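Local coordinates for protein glycoside hydrolase family 43 (Halothermothrix orenii, PDB 4QQS) that acts as a thermostable family 43 glycoside hydrolase with alpha-L-arabinofuranosidase activity, probably taking part in xylan breakdown, at residues F269-T274 with R285-D290; G10-I15 with Y27-T32; P45-W50 with S258-P263. One frame throughout, in Å; residues are numbered along the deposited sequence.

Contact 1: F269-T274 with R285-D290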
loop_
_atom_site.group_PDB
_atom_site.type_symbol
_atom_site.label_atom_id
_atom_site.label_comp_id
_atom_site.label_asym_id
_atom_site.label_seq_id
_atom_site.Cartn_x
_atom_site.Cartn_y
_atom_site.Cartn_z
ATOM N N PHE A 269 -8.067 -1.537 11.620
ATOM C CA PHE A 269 -8.801 -1.273 10.391
ATOM C C PHE A 269 -7.896 -1.473 9.188
ATOM O O PHE A 269 -6.753 -1.006 9.164
ATOM C CB PHE A 269 -9.354 0.156 10.368
ATOM C CG PHE A 269 -10.639 0.296 11.133
ATOM C CD1 PHE A 269 -10.633 0.422 12.514
ATOM C CD2 PHE A 269 -11.853 0.235 10.478
ATOM C CE1 PHE A 269 -11.816 0.493 13.222
ATOM C CE2 PHE A 269 -13.037 0.296 11.190
ATOM C CZ PHE A 269 -13.011 0.428 12.555
ATOM N N VAL A 270 -8.447 -2.138 8.179
ATOM C CA VAL A 270 -7.874 -2.132 6.851
ATOM C C VAL A 270 -8.413 -0.904 6.115
ATOM O O VAL A 270 -9.598 -0.572 6.217
ATOM C CB VAL A 270 -8.201 -3.451 6.082
ATOM C CG1 VAL A 270 -9.705 -3.719 5.959
ATOM C CG2 VAL A 270 -7.551 -3.459 4.729
ATOM N N VAL A 271 -7.518 -0.213 5.417
ATOM C CA VAL A 271 -7.843 0.955 4.618
ATOM C C VAL A 271 -7.543 0.558 3.179
ATOM O O VAL A 271 -6.426 0.165 2.874
ATOM C CB VAL A 271 -7.009 2.176 5.018
ATOM C CG1 VAL A 271 -7.450 3.377 4.199
ATOM C CG2 VAL A 271 -7.128 2.461 6.528
ATOM N N TYR A 272 -8.539 0.617 2.304
ATOM C CA TYR A 272 -8.423 0.050 0.969
ATOM C C TYR A 272 -9.215 0.875 -0.028
ATOM O O TYR A 272 -10.133 1.605 0.349
ATOM C CB TYR A 272 -8.898 -1.417 0.961
ATOM C CG TYR A 272 -10.348 -1.602 1.345
ATOM C CD1 TYR A 272 -10.750 -1.615 2.676
ATOM C CD2 TYR A 272 -11.315 -1.750 0.367
ATOM C CE1 TYR A 272 -12.093 -1.776 3.024
ATOM C CE2 TYR A 272 -12.660 -1.922 0.705
ATOM C CZ TYR A 272 -13.044 -1.923 2.029
ATOM O OH TYR A 272 -14.384 -2.080 2.314
ATOM N N HIS A 273 -8.863 0.755 -1.301
ATOM C CA HIS A 273 -9.628 1.439 -2.324
ATOM C C HIS A 273 -10.613 0.505 -3.008
ATOM O O HIS A 273 -10.468 -0.700 -2.964
ATOM C CB HIS A 273 -8.745 2.156 -3.337
ATOM C CG HIS A 273 -7.896 1.286 -4.206
ATOM N ND1 HIS A 273 -8.305 0.213 -4.977
ATOM C CD2 HIS A 273 -6.590 1.464 -4.468
ATOM C CE1 HIS A 273 -7.247 -0.240 -5.647
ATOM N NE2 HIS A 273 -6.209 0.516 -5.363
ATOM N N THR A 274 -11.639 1.108 -3.601
ATOM C CA THR A 274 -12.555 0.426 -4.516
ATOM C C THR A 274 -12.812 1.357 -5.701
ATOM O O THR A 274 -12.540 2.551 -5.637
ATOM C CB THR A 274 -13.899 0.087 -3.848
ATOM O OG1 THR A 274 -14.473 1.287 -3.325
ATOM C CG2 THR A 274 -13.735 -0.930 -2.742
ATOM N N ARG A 285 -10.471 5.608 -8.140
ATOM C CA ARG A 285 -10.842 4.818 -6.975
ATOM C C ARG A 285 -11.100 5.734 -5.780
ATOM O O ARG A 285 -10.830 6.940 -5.817
ATOM C CB ARG A 285 -9.796 3.746 -6.690
ATOM C CG ARG A 285 -9.817 2.686 -7.806
ATOM C CD ARG A 285 -8.506 2.168 -8.250
ATOM N NE ARG A 285 -7.521 3.189 -8.578
ATOM C CZ ARG A 285 -6.248 2.874 -8.675
ATOM N NH1 ARG A 285 -5.895 1.611 -8.499
ATOM N NH2 ARG A 285 -5.337 3.786 -8.932
ATOM N N THR A 286 -11.652 5.137 -4.732
ATOM C CA THR A 286 -12.127 5.855 -3.571
ATOM C C THR A 286 -11.744 5.082 -2.303
ATOM O O THR A 286 -11.479 3.889 -2.356
ATOM C CB THR A 286 -13.643 6.114 -3.691
ATOM O OG1 THR A 286 -14.085 7.017 -2.675
ATOM C CG2 THR A 286 -14.426 4.833 -3.606
ATOM N N VAL A 287 -11.681 5.783 -1.178
ATOM C CA VAL A 287 -11.157 5.269 0.072
ATOM C C VAL A 287 -12.242 4.626 0.932
ATOM O O VAL A 287 -13.351 5.159 1.052
ATOM C CB VAL A 287 -10.493 6.426 0.861
ATOM C CG1 VAL A 287 -9.962 5.947 2.198
ATOM C CG2 VAL A 287 -9.365 7.061 0.053
ATOM N N ASN A 288 -11.895 3.503 1.560
ATOM C CA ASN A 288 -12.788 2.729 2.418
ATOM C C ASN A 288 -12.024 2.225 3.620
ATOM O O ASN A 288 -10.803 2.045 3.558
ATOM C CB ASN A 288 -13.334 1.506 1.691
ATOM C CG ASN A 288 -13.989 1.853 0.387
ATOM O OD1 ASN A 288 -15.177 2.157 0.330
ATOM N ND2 ASN A 288 -13.204 1.885 -0.665
ATOM N N ILE A 289 -12.747 1.960 4.705
ATOM C CA ILE A 289 -12.179 1.292 5.869
ATOM C C ILE A 289 -13.071 0.137 6.288
ATOM O O ILE A 289 -14.288 0.155 6.061
ATOM C CB ILE A 289 -11.964 2.255 7.066
ATOM C CG1 ILE A 289 -13.296 2.723 7.665
ATOM C CG2 ILE A 289 -11.076 3.434 6.642
ATOM C CD1 ILE A 289 -13.122 3.624 8.859
ATOM N N ASP A 290 -12.488 -0.877 6.917
ATOM C CA ASP A 290 -13.290 -1.916 7.549
ATOM C C ASP A 290 -12.456 -2.626 8.608
ATOM O O ASP A 290 -11.229 -2.548 8.619
ATOM C CB ASP A 290 -13.858 -2.919 6.517
ATOM C CG ASP A 290 -15.213 -2.503 5.937
ATOM O OD1 ASP A 290 -16.118 -2.114 6.714
ATOM O OD2 ASP A 290 -15.384 -2.623 4.693
#
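One face of the Y272 ring takes CB of N288, 3.6 Å from the ring centroid in a CH-pi contact, while OD2 of D290 lies at the edge of the ring, near its plane. At the far end of this antiparallel hairpin, part of one blade of the five-bladed propeller, R285 CD sits over a face of the H273 imidazole, with ring and guanidinium planes 49° apart. The Y272 hydroxyl donates to D290 OD2 at 2.6 Å, reaching that oxygen on its anti side, somewhat out of the carboxylate plane; D290 OD1 is bound by T305 and Y5. With an alanine here in place of the tyrosine, D290 OD2 would probably lose this short bond and N288 CB the ring face it lies against. On the opposite face of the sheet, V271 packs between V287 and I289 through its two methyl groups, CG1 to V287 CG1 and CG2 to I289 CG2, both at 4.1 Å. H273 points to that same face, and its NE2 makes a weak hydrogen bond to D17, the predicted proton acceptor. On the Y272 face, N288 CG lies anti to its own carbonyl carbon (chi1 -54°), which sends the amide back over the partner strand. There ND2 bridges two acceptors: it reaches T274 OG1 at 3.0 Å and Y272 O at 3.2 Å, and Y272 O also accepts from N288 N.

Contact 2: G10-I15 with Y27-T32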
loop_
_atom_site.group_PDB
_atom_site.type_symbol
_atom_site.label_atom_id
_atom_site.label_comp_id
_atom_site.label_asym_id
_atom_site.label_seq_id
_atom_site.Cartn_x
_atom_site.Cartn_y
_atom_site.Cartn_z
ATOM N N GLY A 10 -15.071 9.705 3.647
ATOM C CA GLY A 10 -14.389 10.926 3.277
ATOM C C GLY A 10 -14.731 11.457 1.902
ATOM O O GLY A 10 -14.357 12.587 1.567
ATOM N N GLY A 11 -15.392 10.643 1.081
ATOM C CA GLY A 11 -15.742 11.054 -0.262
ATOM C C GLY A 11 -14.535 11.397 -1.109
ATOM O O GLY A 11 -14.590 12.290 -1.956
ATOM N N ILE A 12 -13.441 10.684 -0.881
ATOM C CA ILE A 12 -12.204 10.939 -1.584
ATOM C C ILE A 12 -12.162 10.072 -2.831
ATOM O O ILE A 12 -12.118 8.851 -2.734
ATOM C CB ILE A 12 -11.001 10.611 -0.693
ATOM C CG1 ILE A 12 -11.017 11.472 0.572
ATOM C CG2 ILE A 12 -9.705 10.827 -1.453
ATOM C CD1 ILE A 12 -10.068 10.983 1.627
ATOM N N THR A 13 -12.218 10.713 -3.990
ATOM C CA THR A 13 -12.211 10.016 -5.260
ATOM C C THR A 13 -11.042 10.509 -6.099
ATOM O O THR A 13 -10.311 11.418 -5.708
ATOM C CB THR A 13 -13.536 10.195 -6.018
ATOM O OG1 THR A 13 -13.636 11.554 -6.457
ATOM C CG2 THR A 13 -14.739 9.824 -5.136
ATOM N N GLY A 14 -10.847 9.867 -7.243
ATOM C CA GLY A 14 -9.732 10.186 -8.115
ATOM C C GLY A 14 -8.395 9.769 -7.529
ATOM O O GLY A 14 -7.361 10.370 -7.848
ATOM N N ILE A 15 -8.409 8.738 -6.689
ATOM C CA ILE A 15 -7.198 8.282 -6.040
ATOM C C ILE A 15 -6.955 6.807 -6.290
ATOM O O ILE A 15 -7.747 6.134 -6.953
ATOM C CB ILE A 15 -7.209 8.607 -4.522
ATOM C CG1 ILE A 15 -8.357 7.924 -3.772
ATOM C CG2 ILE A 15 -7.291 10.106 -4.326
ATOM C CD1 ILE A 15 -8.249 6.423 -3.523
ATOM N N TYR A 27 -4.639 10.990 12.104
ATOM C CA TYR A 27 -4.426 10.097 10.981
ATOM C C TYR A 27 -4.112 10.892 9.739
ATOM O O TYR A 27 -4.756 11.894 9.453
ATOM C CB TYR A 27 -5.669 9.252 10.738
ATOM C CG TYR A 27 -6.031 8.360 11.896
ATOM C CD1 TYR A 27 -6.853 8.809 12.913
ATOM C CD2 TYR A 27 -5.530 7.071 11.978
ATOM C CE1 TYR A 27 -7.189 7.994 13.979
ATOM C CE2 TYR A 27 -5.861 6.234 13.028
ATOM C CZ TYR A 27 -6.688 6.707 14.036
ATOM O OH TYR A 27 -7.057 5.913 15.103
ATOM N N TYR A 28 -3.137 10.388 8.992
ATOM C CA TYR A 28 -2.674 11.012 7.758
ATOM C C TYR A 28 -2.770 9.990 6.646
ATOM O O TYR A 28 -2.173 8.918 6.734
ATOM C CB TYR A 28 -1.235 11.514 7.909
ATOM C CG TYR A 28 -1.134 12.493 9.044
ATOM C CD1 TYR A 28 -1.421 13.833 8.847
ATOM C CD2 TYR A 28 -0.806 12.077 10.329
ATOM C CE1 TYR A 28 -1.360 14.736 9.885
ATOM C CE2 TYR A 28 -0.753 12.970 11.382
ATOM C CZ TYR A 28 -1.027 14.304 11.158
ATOM O OH TYR A 28 -0.962 15.202 12.213
ATOM N N LEU A 29 -3.568 10.319 5.637
ATOM C CA LEU A 29 -3.766 9.489 4.473
ATOM C C LEU A 29 -2.992 10.074 3.311
ATOM O O LEU A 29 -3.153 11.244 2.988
ATOM C CB LEU A 29 -5.258 9.462 4.131
ATOM C CG LEU A 29 -5.660 9.016 2.718
ATOM C CD1 LEU A 29 -5.465 7.554 2.632
ATOM C CD2 LEU A 29 -7.086 9.374 2.388
ATOM N N TYR A 30 -2.162 9.247 2.686
ATOM C CA TYR A 30 -1.404 9.599 1.496
ATOM C C TYR A 30 -1.851 8.638 0.410
ATOM O O TYR A 30 -2.062 7.464 0.690
ATOM C CB TYR A 30 0.103 9.442 1.741
ATOM C CG TYR A 30 0.613 10.121 2.993
ATOM C CD1 TYR A 30 0.544 9.486 4.222
ATOM C CD2 TYR A 30 1.152 11.397 2.954
ATOM C CE1 TYR A 30 1.000 10.085 5.371
ATOM C CE2 TYR A 30 1.618 12.008 4.111
ATOM C CZ TYR A 30 1.532 11.339 5.318
ATOM O OH TYR A 30 1.971 11.899 6.492
ATOM N N ALA A 31 -1.987 9.095 -0.826
ATOM C CA ALA A 31 -2.496 8.238 -1.885
ATOM C C ALA A 31 -1.950 8.642 -3.232
ATOM O O ALA A 31 -1.549 9.791 -3.440
ATOM C CB ALA A 31 -4.030 8.275 -1.922
ATOM N N THR A 32 -1.951 7.692 -4.161
ATOM C CA THR A 32 -1.848 8.023 -5.580
ATOM C C THR A 32 -2.965 9.020 -5.884
ATOM O O THR A 32 -4.124 8.788 -5.544
ATOM C CB THR A 32 -2.000 6.764 -6.436
ATOM O OG1 THR A 32 -1.004 5.824 -6.035
ATOM C CG2 THR A 32 -1.859 7.078 -7.903
#
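I12 and L29 meet tip to tip, CD1 of the isoleucine only 3.5 Å from CD2 of the leucine, closer than two methyl groups usually pack. Each chain is extended for the meeting: I12 carries its CG1 anti to the carbonyl carbon and CD1 on outward (chi2 166°), whereas L29 swings CG anti to the backbone N (chi1 162°). Further along, I15 approaches the strand through its base, not its tip. Its CB lies 4.1 Å from A31 CB, and its CA makes a CA-H...O contact with T32 O at 3.2 Å. No hydrogen bond crosses between 10-15 and 27-32, so the fit rests on carbon surfaces and this one carbonyl. The polar end of T32 turns elsewhere: its hydroxyl is hydrogen-bonded to D17, the predicted proton acceptor, and to A73 N, which places the end of the strand beside the probable active site. On the loop side, G14 and I15 together face R285 in a G1 beta bulge, the glycine taking the positive phi. Here the loop leads into strand 16-23: I12 and I15 lie against W42 of strand 38-44 and V287 of strand 285-295, while L29 also touches P18 and V20 of strand 16-23.

Contact 3: P45-W50 with S258-P263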
loop_
_atom_site.group_PDB
_atom_site.type_symbol
_atom_site.label_atom_id
_atom_site.label_comp_id
_atom_site.label_asym_id
_atom_site.label_seq_id
_atom_site.Cartn_x
_atom_site.Cartn_y
_atom_site.Cartn_z
ATOM N N PRO A 45 -9.296 12.868 12.517
ATOM C CA PRO A 45 -9.126 12.494 13.924
ATOM C C PRO A 45 -9.695 11.108 14.222
ATOM O O PRO A 45 -9.481 10.580 15.320
ATOM C CB PRO A 45 -9.951 13.557 14.656
ATOM C CG PRO A 45 -11.071 13.830 13.723
ATOM C CD PRO A 45 -10.460 13.750 12.330
ATOM N N ASN A 46 -10.448 10.533 13.292
ATOM C CA ASN A 46 -11.284 9.377 13.625
ATOM C C ASN A 46 -11.423 8.302 12.541
ATOM O O ASN A 46 -12.157 7.342 12.743
ATOM C CB ASN A 46 -12.680 9.855 14.052
ATOM C CG ASN A 46 -13.393 10.634 12.962
ATOM O OD1 ASN A 46 -12.954 10.652 11.813
ATOM N ND2 ASN A 46 -14.487 11.296 13.318
ATOM N N LEU A 47 -10.709 8.472 11.430
ATOM C CA LEU A 47 -10.727 7.582 10.253
ATOM C C LEU A 47 -11.963 7.731 9.371
ATOM O O LEU A 47 -12.044 7.113 8.306
ATOM C CB LEU A 47 -10.512 6.108 10.622
ATOM C CG LEU A 47 -9.128 5.742 11.144
ATOM C CD1 LEU A 47 -9.151 4.361 11.779
ATOM C CD2 LEU A 47 -8.097 5.801 10.032
ATOM N N VAL A 48 -12.903 8.578 9.797
ATOM C CA VAL A 48 -14.193 8.714 9.120
ATOM C C VAL A 48 -14.317 10.053 8.392
ATOM O O VAL A 48 -14.690 10.106 7.216
ATOM C CB VAL A 48 -15.342 8.552 10.122
ATOM C CG1 VAL A 48 -16.688 8.694 9.426
ATOM C CG2 VAL A 48 -15.245 7.195 10.807
ATOM N N ASP A 49 -14.005 11.132 9.100
ATOM C CA ASP A 49 -14.089 12.483 8.553
ATOM C C ASP A 49 -12.703 12.900 8.091
ATOM O O ASP A 49 -11.759 12.873 8.876
ATOM C CB ASP A 49 -14.600 13.443 9.626
ATOM C CG ASP A 49 -15.900 12.977 10.243
ATOM O OD1 ASP A 49 -16.834 12.674 9.474
ATOM O OD2 ASP A 49 -15.976 12.885 11.487
ATOM N N TRP A 50 -12.586 13.269 6.816
ATOM C CA TRP A 50 -11.293 13.547 6.191
ATOM C C TRP A 50 -11.255 14.931 5.577
ATOM O O TRP A 50 -12.231 15.371 4.955
ATOM C CB TRP A 50 -10.984 12.528 5.090
ATOM C CG TRP A 50 -10.762 11.162 5.637
ATOM C CD1 TRP A 50 -11.691 10.180 5.776
ATOM C CD2 TRP A 50 -9.526 10.627 6.142
ATOM N NE1 TRP A 50 -11.119 9.065 6.336
ATOM C CE2 TRP A 50 -9.791 9.319 6.573
ATOM C CE3 TRP A 50 -8.229 11.133 6.288
ATOM C CZ2 TRP A 50 -8.803 8.498 7.117
ATOM C CZ3 TRP A 50 -7.264 10.336 6.848
ATOM C CH2 TRP A 50 -7.553 9.028 7.259
ATOM N N SER A 258 -3.639 -0.446 3.318
ATOM C CA SER A 258 -2.811 -0.294 4.501
ATOM C C SER A 258 -3.615 -0.747 5.721
ATOM O O SER A 258 -4.760 -1.197 5.585
ATOM C CB SER A 258 -2.314 1.146 4.623
ATOM O OG SER A 258 -3.384 2.077 4.652
ATOM N N VAL A 259 -2.978 -0.716 6.890
ATOM C CA VAL A 259 -3.604 -1.121 8.143
ATOM C C VAL A 259 -3.258 -0.075 9.205
ATOM O O VAL A 259 -2.119 0.376 9.273
ATOM C CB VAL A 259 -3.090 -2.495 8.615
ATOM C CG1 VAL A 259 -3.762 -2.900 9.921
ATOM C CG2 VAL A 259 -3.325 -3.553 7.553
ATOM N N THR A 260 -4.239 0.296 10.018
ATOM C CA THR A 260 -4.005 1.194 11.136
ATOM C C THR A 260 -4.893 0.742 12.300
ATOM O O THR A 260 -5.549 -0.305 12.227
ATOM C CB THR A 260 -4.241 2.657 10.702
ATOM O OG1 THR A 260 -3.815 3.552 11.729
ATOM C CG2 THR A 260 -5.691 2.905 10.368
ATOM N N VAL A 261 -4.869 1.499 13.384
ATOM C CA VAL A 261 -5.605 1.168 14.588
ATOM C C VAL A 261 -6.607 2.274 14.882
ATOM O O VAL A 261 -6.417 3.418 14.473
ATOM C CB VAL A 261 -4.629 0.954 15.768
ATOM C CG1 VAL A 261 -3.993 2.261 16.206
ATOM C CG2 VAL A 261 -5.296 0.265 16.910
ATOM N N SER A 262 -7.675 1.922 15.592
ATOM C CA SER A 262 -8.728 2.868 15.948
ATOM C C SER A 262 -8.210 3.928 16.923
ATOM O O SER A 262 -7.136 3.786 17.491
ATOM C CB SER A 262 -9.900 2.117 16.589
ATOM O OG SER A 262 -9.485 1.481 17.786
ATOM N N PRO A 263 -8.985 4.996 17.129
ATOM C CA PRO A 263 -8.492 6.056 18.004
ATOM C C PRO A 263 -8.099 5.586 19.398
ATOM O O PRO A 263 -7.126 6.101 19.930
ATOM C CB PRO A 263 -9.661 7.039 18.037
ATOM C CG PRO A 263 -10.256 6.917 16.669
ATOM C CD PRO A 263 -10.136 5.447 16.329
#
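L47 and T260 point at each other tip to tip, the leucine CD2 3.8 Å from the threonine CG2. The leucine side chain reaches across because CG stands anti to the carbonyl carbon (chi1 -68°) and chi2 continues it outward, leaving CD1 near both T260 CG2 and V261 O. T260 answers with its methyl, set between backbone N and carbonyl carbon, while its OG1 lies anti to the backbone N (chi1 -171°). A second touch falls at the end of 258-263, where the P263 ring brings CG within 4.0 Å of N46 CA, and as near to P45 O. No hydrogen bond joins the two segments; the polar work is done inside the turn. N46 OD1 accepts from V48 N and from D49 N, both at 2.9 Å, the first donor well above the carbonyl plane and the second only slightly tilted from it. The same amide's ND2 gives a nearly straight bond of 2.8 Å to D49 OD2, so both ends of the N46 side chain are gripped and its rotation is fixed. W50 NE1 adds a weak bond to L47 O. Y27 lies against both L47 and P263. The arrangement is an Asx turn within an Asx motif, set in the link between two strands of one propeller blade and packed on the first strand of another.

Overall arrangement
From the N terminus, contact 2 comes first: 10-15 leads into strand 16-23, and the chain returns along 27-32 to close a short loop. Contact 3 then joins the turn after strand 38-44 to strand 257-261, spanning 207 residues and bringing the first blade of the propeller against the last. Contact 1 follows as a hairpin within that last blade. The three lie in series, none nesting or crossing, yet they touch. T286 OG1 is hydrogen-bonded to I12 O, linking contacts 1 and 2; F269 N bonds to T260 O, making 258-261 and 269-274 neighbours in one sheet; and the Y27 hydroxyl meets V261 O, tying contact 2 to contact 3.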